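Side-chain contacts in TetR family transcriptional regulator (Clostridium perfringens, PDB 6AZH), which probably binds operator DNA as a dimeric TetR-family transcriptional regulator, with a putative role in controlling genes of fatty acid metabolism: residues K60-W65 with N120-Y125; T70-L75 with E130-E135; K85-Q90 with H152-S157; I159-Y164 with K170-N175. All coordinates share one frame; numbering follows the deposited sequence.

How the interactions relate
Interactions 1 and 2 join the same two helices, 50-74 and 113-138, at successive levels about 15 Å apart between centres. The first lies near the middle of the chain and is apolar and aromatic; the second, about 17 Å from the chain's centre, adds a salt bridge at its more exposed side. Interaction 3 pairs the helices that follow each of these, 79-96 and 147-165, in a buried contact with a water, and meets interaction 1 through Tyr125 OH and Gln90 OE1, 2.6 Å apart. Further along helix 147-165, interaction 4 packs a tyrosine and a threonine of the helix against a phenylalanine of the following loop and, like interaction 3, touches the second subunit.

Interaction 1: K60-W65 with N120-Y125; sequences KGLEIW and NKITEY
Leu62 and Trp65 of one helix face Lys121, Ile122 and Tyr125 of another, the two segments running almost parallel, their axes 10° apart and 10.9 Å from each other at closest approach. Trp65 and Tyr125 form a T-shaped pair: the six-membered ring of the indole turns its edge to the phenol face, with centroids 5.8 Å apart and planes at 83°. CE3 is the indole atom nearest the hydroxyl, 3.9 Å from Tyr125 OH. The Tyr125 ring is also met at its own edge, where CE1 lies 3.5 Å from the backbone oxygen O of Trp65. With CG anti to the backbone N (chi1 177°), Tyr125 sets its hydroxyl at the indole edge, where it bonds Gln90 OE1 of helix 79-96, a hydrogen bond that satisfies this buried polar end. One turn earlier, methyl CD2 of Leu62 touches both CB of Lys121 (4.1 Å) and CD1 of Ile122 (4.2 Å). The lysine gives only the root of its chain to this contact, and its bent outer part leads away. This is consistent with helix 50-74 being the helix that links the DNA-binding and C-terminal domains in TetR-family regulators, here packed along helix 113-138.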
loop_
_atom_site.group_PDB
_atom_site.type_symbol
_atom_site.label_atom_id
_atom_site.label_comp_id
_atom_site.label_asym_id
_atom_site.label_seq_id
_atom_site.Cartn_x
_atom_site.Cartn_y
_atom_site.Cartn_z
ATOM N N LYS A 60 -9.511 -2.451 17.948
ATOM C CA LYS A 60 -9.377 -1.244 18.760
ATOM C C LYS A 60 -8.780 -0.092 17.958
ATOM O O LYS A 60 -9.272 1.045 18.033
ATOM C CB LYS A 60 -8.531 -1.526 19.997
ATOM C CG LYS A 60 -8.094 -0.280 20.738
ATOM C CD LYS A 60 -9.296 0.421 21.387
ATOM C CE LYS A 60 -10.106 -0.553 22.264
ATOM N NZ LYS A 60 -11.393 0.035 22.764
ATOM N N GLY A 61 -7.729 -0.365 17.177
ATOM C CA GLY A 61 -7.029 0.707 16.489
ATOM C C GLY A 61 -7.858 1.354 15.400
ATOM O O GLY A 61 -7.688 2.543 15.113
ATOM N N LEU A 62 -8.768 0.601 14.782
ATOM C CA LEU A 62 -9.583 1.205 13.735
ATOM C C LEU A 62 -10.758 1.999 14.289
ATOM O O LEU A 62 -11.435 2.687 13.513
ATOM C CB LEU A 62 -10.108 0.128 12.783
ATOM C CG LEU A 62 -9.498 -0.081 11.399
ATOM C CD1 LEU A 62 -8.293 0.826 11.062
ATOM C CD2 LEU A 62 -9.170 -1.523 11.218
ATOM N N GLU A 63 -11.011 1.931 15.605
ATOM C CA GLU A 63 -12.141 2.659 16.189
ATOM C C GLU A 63 -12.050 4.153 15.909
ATOM O O GLU A 63 -13.043 4.783 15.521
ATOM C CB GLU A 63 -12.208 2.405 17.700
ATOM C CG GLU A 63 -12.620 0.987 18.032
ATOM C CD GLU A 63 -12.640 0.701 19.529
ATOM O OE1 GLU A 63 -12.315 1.615 20.314
ATOM O OE2 GLU A 63 -12.973 -0.447 19.914
ATOM N N ILE A 64 -10.872 4.748 16.119
ATOM C CA ILE A 64 -10.734 6.185 15.915
ATOM C C ILE A 64 -10.895 6.532 14.437
ATOM O O ILE A 64 -11.371 7.619 14.104
ATOM C CB ILE A 64 -9.393 6.692 16.499
ATOM C CG1 ILE A 64 -9.297 8.227 16.478
ATOM C CG2 ILE A 64 -8.206 6.089 15.769
ATOM C CD1 ILE A 64 -10.269 8.932 17.393
ATOM N N TRP A 65 -10.533 5.619 13.530
ATOM C CA TRP A 65 -10.727 5.880 12.102
ATOM C C TRP A 65 -12.213 5.976 11.766
ATOM O O TRP A 65 -12.657 6.938 11.123
ATOM C CB TRP A 65 -10.039 4.792 11.271
ATOM C CG TRP A 65 -8.530 4.848 11.375
ATOM C CD1 TRP A 65 -7.760 4.365 12.394
ATOM C CD2 TRP A 65 -7.624 5.456 10.441
ATOM N NE1 TRP A 65 -6.434 4.620 12.152
ATOM C CE2 TRP A 65 -6.322 5.298 10.960
ATOM C CE3 TRP A 65 -7.793 6.133 9.220
ATOM C CZ2 TRP A 65 -5.187 5.768 10.292
ATOM C CZ3 TRP A 65 -6.665 6.602 8.559
ATOM C CH2 TRP A 65 -5.383 6.422 9.097
ATOM N N ASN A 120 -11.968 -6.930 5.382
ATOM C CA ASN A 120 -13.367 -6.575 5.607
ATOM C C ASN A 120 -13.490 -5.369 6.523
ATOM O O ASN A 120 -14.395 -4.550 6.346
ATOM C CB ASN A 120 -14.148 -7.753 6.194
ATOM C CG ASN A 120 -14.302 -8.912 5.207
ATOM O OD1 ASN A 120 -13.834 -8.852 4.059
ATOM N ND2 ASN A 120 -14.940 -9.985 5.664
ATOM N N LYS A 121 -12.590 -5.233 7.498
ATOM C CA LYS A 121 -12.627 -4.065 8.375
ATOM C C LYS A 121 -12.235 -2.796 7.628
ATOM O O LYS A 121 -12.834 -1.738 7.837
ATOM C CB LYS A 121 -11.700 -4.274 9.569
ATOM C CG LYS A 121 -12.405 -4.599 10.870
ATOM C CD LYS A 121 -13.104 -5.927 10.813
ATOM C CE LYS A 121 -13.094 -6.615 12.185
ATOM N NZ LYS A 121 -13.955 -5.901 13.181
ATOM N N ILE A 122 -11.218 -2.883 6.770
ATOM C CA ILE A 122 -10.824 -1.733 5.959
ATOM C C ILE A 122 -11.938 -1.365 4.988
ATOM O O ILE A 122 -12.208 -0.179 4.745
ATOM C CB ILE A 122 -9.499 -2.044 5.234
ATOM C CG1 ILE A 122 -8.370 -2.249 6.266
ATOM C CG2 ILE A 122 -9.157 -0.978 4.212
ATOM C CD1 ILE A 122 -8.107 -1.053 7.159
ATOM N N THR A 123 -12.604 -2.374 4.424
ATOM C CA THR A 123 -13.710 -2.126 3.498
ATOM C C THR A 123 -14.827 -1.352 4.174
ATOM O O THR A 123 -15.384 -0.414 3.585
ATOM C CB THR A 123 -14.223 -3.456 2.932
ATOM O OG1 THR A 123 -13.220 -4.016 2.081
ATOM C CG2 THR A 123 -15.506 -3.259 2.108
ATOM N N GLU A 124 -15.167 -1.724 5.416
ATOM C CA GLU A 124 -16.118 -0.940 6.200
ATOM C C GLU A 124 -15.719 0.529 6.268
ATOM O O GLU A 124 -16.563 1.422 6.109
ATOM C CB GLU A 124 -16.237 -1.513 7.613
ATOM C CG GLU A 124 -17.014 -2.818 7.689
ATOM C CD GLU A 124 -16.927 -3.474 9.065
ATOM O OE1 GLU A 124 -16.479 -2.809 10.024
ATOM O OE2 GLU A 124 -17.306 -4.658 9.185
ATOM N N TYR A 125 -14.438 0.807 6.513
ATOM C CA TYR A 125 -13.982 2.192 6.513
ATOM C C TYR A 125 -14.141 2.823 5.133
ATOM O O TYR A 125 -14.635 3.951 5.008
ATOM C CB TYR A 125 -12.525 2.274 6.979
ATOM C CG TYR A 125 -11.957 3.675 6.926
ATOM C CD1 TYR A 125 -12.169 4.569 7.969
ATOM C CD2 TYR A 125 -11.221 4.112 5.832
ATOM C CE1 TYR A 125 -11.665 5.836 7.927
ATOM C CE2 TYR A 125 -10.715 5.391 5.784
ATOM C CZ TYR A 125 -10.942 6.249 6.838
ATOM O OH TYR A 125 -10.441 7.533 6.800
#

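Interaction 2: T70-L75 with E130-E135; sequences TDIENL and ERILKE
Glu73 and Arg131 both start with CG anti to the carbonyl carbon, beside the backbone N, but the glutamate then runs out extended whereas the arginine bends at chi3, presenting the side of its guanidinium to the carboxylate. The two chains cross at about a right angle, yet their flat ends lie nearly coplanar, 24° apart. The grip is side-on and two-pronged: Arg131 NE donates to Glu73 OE1 at 2.8 Å, and Arg131 NH2 donates to Glu73 OE2 at 2.9 Å. Both oxygens use their syn lone pairs, and the bonds are fairly straight, with N-H...O angles of 165° and 158°. Beneath this polar end the contact turns apolar. Glu73 CG lies 4.0 Å from CG1 of Ile132, so the aliphatic part of the acid packs against the isoleucine. On the buried side, methyl CG2 of Ile72 approaches CD1 of Ile132, also at 4.0 Å, the two side chains crossing at about a right angle. Ile132 in turn reaches Leu83 of helix 79-96, tying the pair of nearly parallel helices 50-74 and 113-138 to a third. Paired bonds from two different nitrogens to two different oxygens restrain rotation of both groups, and the adjacent guanidinium would be expected to favour the ionised carboxylate while the salt bridge links the helices at the exposed edge of this contact.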
loop_
_atom_site.group_PDB
_atom_site.type_symbol
_atom_site.label_atom_id
_atom_site.label_comp_id
_atom_site.label_asym_id
_atom_site.label_seq_id
_atom_site.Cartn_x
_atom_site.Cartn_y
_atom_site.Cartn_z
ATOM N N THR A 70 -16.951 9.079 10.626
ATOM C CA THR A 70 -18.364 9.299 10.920
ATOM C C THR A 70 -18.630 10.750 11.303
ATOM O O THR A 70 -19.657 11.316 10.915
ATOM C CB THR A 70 -18.826 8.348 12.034
ATOM O OG1 THR A 70 -18.836 7.006 11.530
ATOM C CG2 THR A 70 -20.238 8.702 12.492
ATOM N N ASP A 71 -17.711 11.377 12.046
ATOM C CA ASP A 71 -17.884 12.792 12.383
ATOM C C ASP A 71 -17.913 13.660 11.130
ATOM O O ASP A 71 -18.704 14.606 11.040
ATOM C CB ASP A 71 -16.758 13.267 13.299
ATOM C CG ASP A 71 -16.886 12.741 14.718
ATOM O OD1 ASP A 71 -17.977 12.259 15.088
ATOM O OD2 ASP A 71 -15.884 12.821 15.458
ATOM N N ILE A 72 -17.028 13.376 10.170
ATOM C CA ILE A 72 -17.028 14.126 8.912
ATOM C C ILE A 72 -18.328 13.902 8.153
ATOM O O ILE A 72 -18.948 14.854 7.647
ATOM C CB ILE A 72 -15.799 13.740 8.067
ATOM C CG1 ILE A 72 -14.546 14.373 8.679
ATOM C CG2 ILE A 72 -15.998 14.179 6.602
ATOM C CD1 ILE A 72 -13.273 13.963 8.001
ATOM N N GLU A 73 -18.766 12.643 8.067
ATOM C CA GLU A 73 -20.038 12.325 7.425
ATOM C C GLU A 73 -21.200 13.079 8.059
ATOM O O GLU A 73 -22.153 13.448 7.361
ATOM C CB GLU A 73 -20.314 10.826 7.503
ATOM C CG GLU A 73 -19.448 9.965 6.600
ATOM C CD GLU A 73 -19.985 8.556 6.493
ATOM O OE1 GLU A 73 -21.005 8.372 5.804
ATOM O OE2 GLU A 73 -19.389 7.631 7.101
ATOM N N ASN A 74 -21.141 13.309 9.374
ATOM C CA ASN A 74 -22.244 13.927 10.104
ATOM C C ASN A 74 -22.303 15.442 9.932
ATOM O O ASN A 74 -23.331 16.044 10.264
ATOM C CB ASN A 74 -22.142 13.601 11.598
ATOM C CG ASN A 74 -22.581 12.178 11.930
ATOM O OD1 ASN A 74 -23.280 11.525 11.156
ATOM N ND2 ASN A 74 -22.170 11.697 13.095
ATOM N N LEU A 75 -21.231 16.069 9.452
ATOM C CA LEU A 75 -21.224 17.511 9.249
ATOM C C LEU A 75 -22.288 17.926 8.242
ATOM O O LEU A 75 -22.705 17.144 7.387
ATOM C CB LEU A 75 -19.860 17.978 8.742
ATOM C CG LEU A 75 -18.616 17.627 9.544
ATOM C CD1 LEU A 75 -17.387 17.863 8.694
ATOM C CD2 LEU A 75 -18.581 18.459 10.818
ATOM N N GLU A 130 -16.994 6.061 0.215
ATOM C CA GLU A 130 -17.940 5.917 -0.891
ATOM C C GLU A 130 -19.201 6.726 -0.643
ATOM O O GLU A 130 -19.738 7.347 -1.570
ATOM C CB GLU A 130 -18.298 4.450 -1.108
ATOM C CG GLU A 130 -17.093 3.622 -1.509
ATOM C CD GLU A 130 -17.388 2.147 -1.665
ATOM O OE1 GLU A 130 -18.573 1.761 -1.622
ATOM O OE2 GLU A 130 -16.420 1.377 -1.827
ATOM N N ARG A 131 -19.682 6.749 0.601
ATOM C CA ARG A 131 -20.902 7.497 0.892
ATOM C C ARG A 131 -20.718 8.991 0.633
ATOM O O ARG A 131 -21.613 9.636 0.080
ATOM C CB ARG A 131 -21.348 7.246 2.331
ATOM C CG ARG A 131 -21.835 5.813 2.568
ATOM C CD ARG A 131 -22.550 5.681 3.889
ATOM N NE ARG A 131 -21.629 5.752 5.017
ATOM C CZ ARG A 131 -20.977 4.700 5.517
ATOM N NH1 ARG A 131 -21.143 3.495 4.988
ATOM N NH2 ARG A 131 -20.161 4.855 6.545
ATOM N N ILE A 132 -19.577 9.561 1.028
ATOM C CA ILE A 132 -19.341 10.979 0.758
ATOM C C ILE A 132 -19.258 11.223 -0.741
ATOM O O ILE A 132 -19.819 12.205 -1.257
ATOM C CB ILE A 132 -18.078 11.475 1.487
ATOM C CG1 ILE A 132 -18.235 11.302 3.003
ATOM C CG2 ILE A 132 -17.770 12.951 1.137
ATOM C CD1 ILE A 132 -16.941 11.490 3.757
ATOM N N LEU A 133 -18.577 10.327 -1.472
ATOM C CA LEU A 133 -18.454 10.501 -2.918
ATOM C C LEU A 133 -19.815 10.446 -3.593
ATOM O O LEU A 133 -20.096 11.239 -4.500
ATOM C CB LEU A 133 -17.522 9.445 -3.515
ATOM C CG LEU A 133 -16.052 9.560 -3.089
ATOM C CD1 LEU A 133 -15.253 8.323 -3.543
ATOM C CD2 LEU A 133 -15.401 10.837 -3.594
ATOM N N LYS A 134 -20.679 9.524 -3.162
ATOM C CA LYS A 134 -22.007 9.428 -3.768
ATOM C C LYS A 134 -22.778 10.735 -3.608
ATOM O O LYS A 134 -23.388 11.236 -4.563
ATOM C CB LYS A 134 -22.790 8.272 -3.154
ATOM C CG LYS A 134 -24.131 8.040 -3.820
ATOM C CD LYS A 134 -24.844 6.825 -3.219
ATOM C CE LYS A 134 -25.948 6.333 -4.156
ATOM N NZ LYS A 134 -26.608 5.101 -3.633
ATOM N N GLU A 135 -22.744 11.309 -2.409
ATOM C CA GLU A 135 -23.388 12.601 -2.194
ATOM C C GLU A 135 -22.749 13.682 -3.051
ATOM O O GLU A 135 -23.455 14.529 -3.618
ATOM C CB GLU A 135 -23.318 12.990 -0.719
ATOM C CG GLU A 135 -24.357 14.048 -0.333
ATOM C CD GLU A 135 -24.143 14.626 1.055
ATOM O OE1 GLU A 135 -24.457 15.822 1.253
ATOM O OE2 GLU A 135 -23.663 13.896 1.947
#

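Interaction 3: K85-Q90 with H152-S157; sequences KLFKMQ and HSLFGS
The Phe87 ring meets Leu154 at its edge, near the ring plane, where CE1 lies 4.0 Å from methyl CD1, while the flat amide of Gln90 brings its NE2 toward the same turn of the partner helix. These residues join helices 79-96 and 147-165 within the all-helical C-terminal domain of the TetR fold. Phe87 and Leu154 approach obliquely, and both also touch Ile185 of helix 174-187, so their meeting belongs to a three-helix apolar junction. CG of Phe87 stands beside the backbone N (chi1 -56°), which turns the ring edge toward the leucine methyl. Gln90 has a similar first torsion, and its extended chain carries the amide toward helix 147-165. There the two ends of the amide have different tasks. OE1 being taken by Tyr125, NE2 stands 3.8 Å from Leu154 O and turns instead to a water, to which it donates at 2.7 Å. The water reaches over to the other helix through a weak bond to Ser157 OG, so the amide is held by polar partners from two directions in a buried setting. Ser157 OG, in turn, donates to Leu154 O of its own helix at 2.8 Å, its oxygen tilted 23° from the carbonyl plane.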
loop_
_atom_site.group_PDB
_atom_site.type_symbol
_atom_site.label_atom_id
_atom_site.label_comp_id
_atom_site.label_asym_id
_atom_site.label_seq_id
_atom_site.Cartn_x
_atom_site.Cartn_y
_atom_site.Cartn_z
ATOM N N LYS A 85 -11.827 17.829 4.163
ATOM C CA LYS A 85 -11.603 17.501 5.570
ATOM C C LYS A 85 -11.195 16.040 5.743
ATOM O O LYS A 85 -10.456 15.716 6.678
ATOM C CB LYS A 85 -12.850 17.823 6.400
ATOM C CG LYS A 85 -13.049 19.344 6.618
ATOM C CD LYS A 85 -14.390 19.725 7.260
ATOM C CE LYS A 85 -14.363 21.195 7.699
ATOM N NZ LYS A 85 -15.664 21.646 8.271
ATOM N N LEU A 86 -11.654 15.160 4.849
ATOM C CA LEU A 86 -11.249 13.756 4.891
ATOM C C LEU A 86 -9.746 13.606 4.671
ATOM O O LEU A 86 -9.067 12.884 5.415
ATOM C CB LEU A 86 -12.040 12.968 3.839
ATOM C CG LEU A 86 -11.497 11.560 3.542
ATOM C CD1 LEU A 86 -11.800 10.670 4.708
ATOM C CD2 LEU A 86 -12.132 10.994 2.264
ATOM N N PHE A 87 -9.203 14.299 3.658
ATOM C CA PHE A 87 -7.779 14.170 3.365
ATOM C C PHE A 87 -6.945 14.651 4.540
ATOM O O PHE A 87 -5.968 14.001 4.928
ATOM C CB PHE A 87 -7.416 14.956 2.101
ATOM C CG PHE A 87 -8.203 14.567 0.900
ATOM C CD1 PHE A 87 -8.662 13.271 0.739
ATOM C CD2 PHE A 87 -8.512 15.511 -0.071
ATOM C CE1 PHE A 87 -9.409 12.919 -0.372
ATOM C CE2 PHE A 87 -9.252 15.162 -1.191
ATOM C CZ PHE A 87 -9.696 13.866 -1.342
ATOM N N LYS A 88 -7.346 15.770 5.145
ATOM C CA LYS A 88 -6.618 16.306 6.285
ATOM C C LYS A 88 -6.674 15.346 7.466
ATOM O O LYS A 88 -5.643 15.029 8.067
ATOM C CB LYS A 88 -7.193 17.667 6.671
ATOM C CG LYS A 88 -6.630 18.232 7.950
ATOM C CD LYS A 88 -7.353 19.534 8.299
ATOM C CE LYS A 88 -6.488 20.434 9.157
ATOM N NZ LYS A 88 -6.079 19.771 10.421
HETATM N N MSE A 89 -7.871 14.859 7.797
HETATM C CA MSE A 89 -8.056 13.923 8.906
HETATM C C MSE A 89 -7.208 12.650 8.714
HETATM O O MSE A 89 -6.546 12.202 9.658
HETATM C CB MSE A 89 -9.544 13.564 9.051
HETATM C CG MSE A 89 -9.888 12.561 10.168
HETATM SE SE MSE A 89 -9.596 10.672 9.642
HETATM C CE MSE A 89 -11.252 10.366 8.646
ATOM N N GLN A 90 -7.221 12.082 7.501
ATOM C CA GLN A 90 -6.563 10.787 7.283
ATOM C C GLN A 90 -5.053 10.904 7.393
ATOM O O GLN A 90 -4.399 10.033 7.980
ATOM C CB GLN A 90 -6.924 10.212 5.909
ATOM C CG GLN A 90 -8.338 9.718 5.776
ATOM C CD GLN A 90 -8.561 8.883 4.520
ATOM O OE1 GLN A 90 -9.390 7.979 4.516
ATOM N NE2 GLN A 90 -7.818 9.180 3.457
ATOM N N HIS A 152 -11.308 3.567 -3.206
ATOM C CA HIS A 152 -10.098 2.812 -2.888
ATOM C C HIS A 152 -8.844 3.598 -3.238
ATOM O O HIS A 152 -7.829 3.473 -2.550
ATOM C CB HIS A 152 -10.097 1.468 -3.611
ATOM C CG HIS A 152 -10.906 0.426 -2.912
ATOM N ND1 HIS A 152 -12.282 0.424 -2.932
ATOM C CD2 HIS A 152 -10.536 -0.627 -2.144
ATOM C CE1 HIS A 152 -12.727 -0.601 -2.222
ATOM N NE2 HIS A 152 -11.689 -1.254 -1.736
ATOM N N SER A 153 -8.901 4.420 -4.290
ATOM C CA SER A 153 -7.787 5.298 -4.619
ATOM C C SER A 153 -7.566 6.337 -3.532
ATOM O O SER A 153 -6.421 6.704 -3.247
ATOM C CB SER A 153 -8.033 5.995 -5.966
ATOM O OG SER A 153 -7.835 5.077 -7.024
ATOM N N LEU A 154 -8.649 6.846 -2.936
ATOM C CA LEU A 154 -8.502 7.841 -1.878
ATOM C C LEU A 154 -7.917 7.218 -0.623
ATOM O O LEU A 154 -7.061 7.824 0.033
ATOM C CB LEU A 154 -9.843 8.500 -1.558
ATOM C CG LEU A 154 -10.531 9.218 -2.710
ATOM C CD1 LEU A 154 -11.656 10.064 -2.148
ATOM C CD2 LEU A 154 -9.518 10.047 -3.468
ATOM N N PHE A 155 -8.350 6.000 -0.278
ATOM C CA PHE A 155 -7.695 5.286 0.808
ATOM C C PHE A 155 -6.248 4.961 0.446
ATOM O O PHE A 155 -5.341 5.106 1.275
ATOM C CB PHE A 155 -8.453 4.004 1.148
ATOM C CG PHE A 155 -7.832 3.241 2.280
ATOM C CD1 PHE A 155 -8.036 3.644 3.590
ATOM C CD2 PHE A 155 -7.014 2.150 2.028
ATOM C CE1 PHE A 155 -7.442 2.959 4.641
ATOM C CE2 PHE A 155 -6.417 1.464 3.066
ATOM C CZ PHE A 155 -6.638 1.865 4.372
ATOM N N GLY A 156 -6.014 4.540 -0.801
ATOM C CA GLY A 156 -4.688 4.174 -1.260
ATOM C C GLY A 156 -3.673 5.299 -1.227
ATOM O O GLY A 156 -2.472 5.022 -1.156
ATOM N N SER A 157 -4.121 6.558 -1.255
ATOM C CA SER A 157 -3.196 7.669 -1.023
ATOM C C SER A 157 -2.474 7.534 0.319
ATOM O O SER A 157 -1.329 7.982 0.452
ATOM C CB SER A 157 -3.920 9.014 -1.103
ATOM O OG SER A 157 -4.714 9.279 0.048
HETATM O O HOH W 1 -6.041 11.080 2.605
#

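Interaction 4: I159-Y164 with K170-N175; sequences ISTSLY and KEFNVN
Thr161 and Phe172 make the tight part of this contact: methyl CG2 of the threonine comes to 3.6 Å from CE1 at the edge of the phenyl ring. Tyr164 CD2 also reaches that edge in the ring plane, 4.0 Å from Phe172 CD1. A chi1 of -176° turns the Phe172 ring from the loop to helix 147-165, where Tyr95 and Val177 pack around it too. The other side is looser and more polar. Here Lys170 lays its CD against the phenol, near CE1 and 3.7 Å from Tyr164 OH, and its NZ goes on to a hydrogen bond with Ser148 of the second subunit. A water joins Tyr164 OH, at 2.8 Å, to the backbone O of Glu171, bridging helix and loop. The Tyr164 ring also meets His152 of the second subunit. The turn between helices 147-165 and 174-187 thus lies beside the subunit interface, consistent with the C-terminal helical dimerisation region of TetR-family regulators.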
loop_
_atom_site.group_PDB
_atom_site.type_symbol
_atom_site.label_atom_id
_atom_site.label_comp_id
_atom_site.label_asym_id
_atom_site.label_seq_id
_atom_site.Cartn_x
_atom_site.Cartn_y
_atom_site.Cartn_z
ATOM N N ILE A 159 -1.477 4.694 1.551
ATOM C CA ILE A 159 -0.486 3.641 1.417
ATOM C C ILE A 159 0.749 4.163 0.705
ATOM O O ILE A 159 1.877 3.978 1.173
ATOM C CB ILE A 159 -1.082 2.422 0.692
ATOM C CG1 ILE A 159 -2.350 1.967 1.424
ATOM C CG2 ILE A 159 -0.034 1.317 0.618
ATOM C CD1 ILE A 159 -3.017 0.726 0.860
ATOM N N SER A 160 0.558 4.818 -0.445
ATOM C CA SER A 160 1.708 5.331 -1.177
ATOM C C SER A 160 2.402 6.444 -0.399
ATOM O O SER A 160 3.633 6.555 -0.447
ATOM C CB SER A 160 1.279 5.809 -2.571
ATOM O OG SER A 160 0.272 6.788 -2.484
ATOM N N THR A 161 1.647 7.238 0.361
ATOM C CA THR A 161 2.276 8.270 1.182
ATOM C C THR A 161 3.053 7.654 2.341
ATOM O O THR A 161 4.126 8.145 2.700
ATOM C CB THR A 161 1.229 9.260 1.692
ATOM O OG1 THR A 161 0.548 9.817 0.565
ATOM C CG2 THR A 161 1.885 10.388 2.476
ATOM N N SER A 162 2.534 6.576 2.930
ATOM C CA SER A 162 3.291 5.865 3.959
ATOM C C SER A 162 4.632 5.395 3.422
ATOM O O SER A 162 5.639 5.413 4.138
ATOM C CB SER A 162 2.503 4.664 4.474
ATOM O OG SER A 162 1.439 5.064 5.296
ATOM N N LEU A 163 4.663 4.950 2.166
ATOM C CA LEU A 163 5.929 4.532 1.580
ATOM C C LEU A 163 6.836 5.737 1.354
ATOM O O LEU A 163 8.045 5.679 1.599
ATOM C CB LEU A 163 5.666 3.787 0.270
ATOM C CG LEU A 163 6.897 3.256 -0.448
ATOM C CD1 LEU A 163 7.529 2.142 0.397
ATOM C CD2 LEU A 163 6.513 2.746 -1.820
ATOM N N TYR A 164 6.258 6.836 0.885
ATOM C CA TYR A 164 6.996 8.083 0.743
ATOM C C TYR A 164 7.555 8.565 2.077
ATOM O O TYR A 164 8.672 9.089 2.129
ATOM C CB TYR A 164 6.065 9.124 0.131
ATOM C CG TYR A 164 6.604 10.525 0.021
ATOM C CD1 TYR A 164 7.489 10.868 -0.991
ATOM C CD2 TYR A 164 6.166 11.526 0.882
ATOM C CE1 TYR A 164 7.967 12.166 -1.122
ATOM C CE2 TYR A 164 6.631 12.835 0.751
ATOM C CZ TYR A 164 7.532 13.142 -0.257
ATOM O OH TYR A 164 8.013 14.431 -0.408
ATOM N N LYS A 170 14.774 12.462 2.695
ATOM C CA LYS A 170 14.030 13.687 2.933
ATOM C C LYS A 170 13.299 13.557 4.259
ATOM O O LYS A 170 13.181 12.468 4.824
ATOM C CB LYS A 170 13.039 13.972 1.797
ATOM C CG LYS A 170 12.226 12.750 1.387
ATOM C CD LYS A 170 11.378 13.024 0.154
ATOM C CE LYS A 170 12.239 13.181 -1.085
ATOM N NZ LYS A 170 12.296 11.922 -1.877
ATOM N N GLU A 171 12.808 14.687 4.752
ATOM C CA GLU A 171 11.977 14.722 5.945
ATOM C C GLU A 171 10.529 14.993 5.563
ATOM O O GLU A 171 10.244 15.886 4.756
ATOM C CB GLU A 171 12.465 15.783 6.931
ATOM C CG GLU A 171 13.654 15.324 7.761
ATOM C CD GLU A 171 13.789 16.111 9.043
ATOM O OE1 GLU A 171 13.797 17.361 8.978
ATOM O OE2 GLU A 171 13.874 15.478 10.116
ATOM N N PHE A 172 9.628 14.229 6.172
ATOM C CA PHE A 172 8.202 14.260 5.867
ATOM C C PHE A 172 7.512 15.432 6.565
ATOM O O PHE A 172 7.677 15.627 7.771
ATOM C CB PHE A 172 7.590 12.937 6.321
ATOM C CG PHE A 172 6.141 12.773 5.982
ATOM C CD1 PHE A 172 5.762 12.274 4.748
ATOM C CD2 PHE A 172 5.160 13.071 6.911
ATOM C CE1 PHE A 172 4.423 12.097 4.441
ATOM C CE2 PHE A 172 3.822 12.902 6.609
ATOM C CZ PHE A 172 3.451 12.414 5.376
ATOM N N ASN A 173 6.725 16.200 5.815
ATOM C CA ASN A 173 5.991 17.349 6.348
ATOM C C ASN A 173 4.512 17.109 6.091
ATOM O O ASN A 173 4.056 17.230 4.950
ATOM C CB ASN A 173 6.457 18.652 5.698
ATOM C CG ASN A 173 5.770 19.890 6.281
ATOM O OD1 ASN A 173 4.596 19.860 6.654
ATOM N ND2 ASN A 173 6.510 20.990 6.349
ATOM N N VAL A 174 3.764 16.800 7.152
ATOM C CA VAL A 174 2.392 16.330 6.976
ATOM C C VAL A 174 1.506 17.422 6.383
ATOM O O VAL A 174 0.615 17.138 5.572
ATOM C CB VAL A 174 1.832 15.800 8.309
ATOM C CG1 VAL A 174 1.645 16.929 9.304
ATOM C CG2 VAL A 174 0.519 15.061 8.067
ATOM N N ASN A 175 1.730 18.682 6.761
ATOM C CA ASN A 175 0.852 19.742 6.272
ATOM C C ASN A 175 1.091 20.017 4.796
ATOM O O ASN A 175 0.145 20.281 4.048
ATOM C CB ASN A 175 1.040 21.014 7.094
ATOM C CG ASN A 175 0.425 20.903 8.465
ATOM O OD1 ASN A 175 -0.696 20.419 8.613
ATOM N ND2 ASN A 175 1.161 21.332 9.482
HETATM O O HOH W 2 9.277 14.817 2.061
#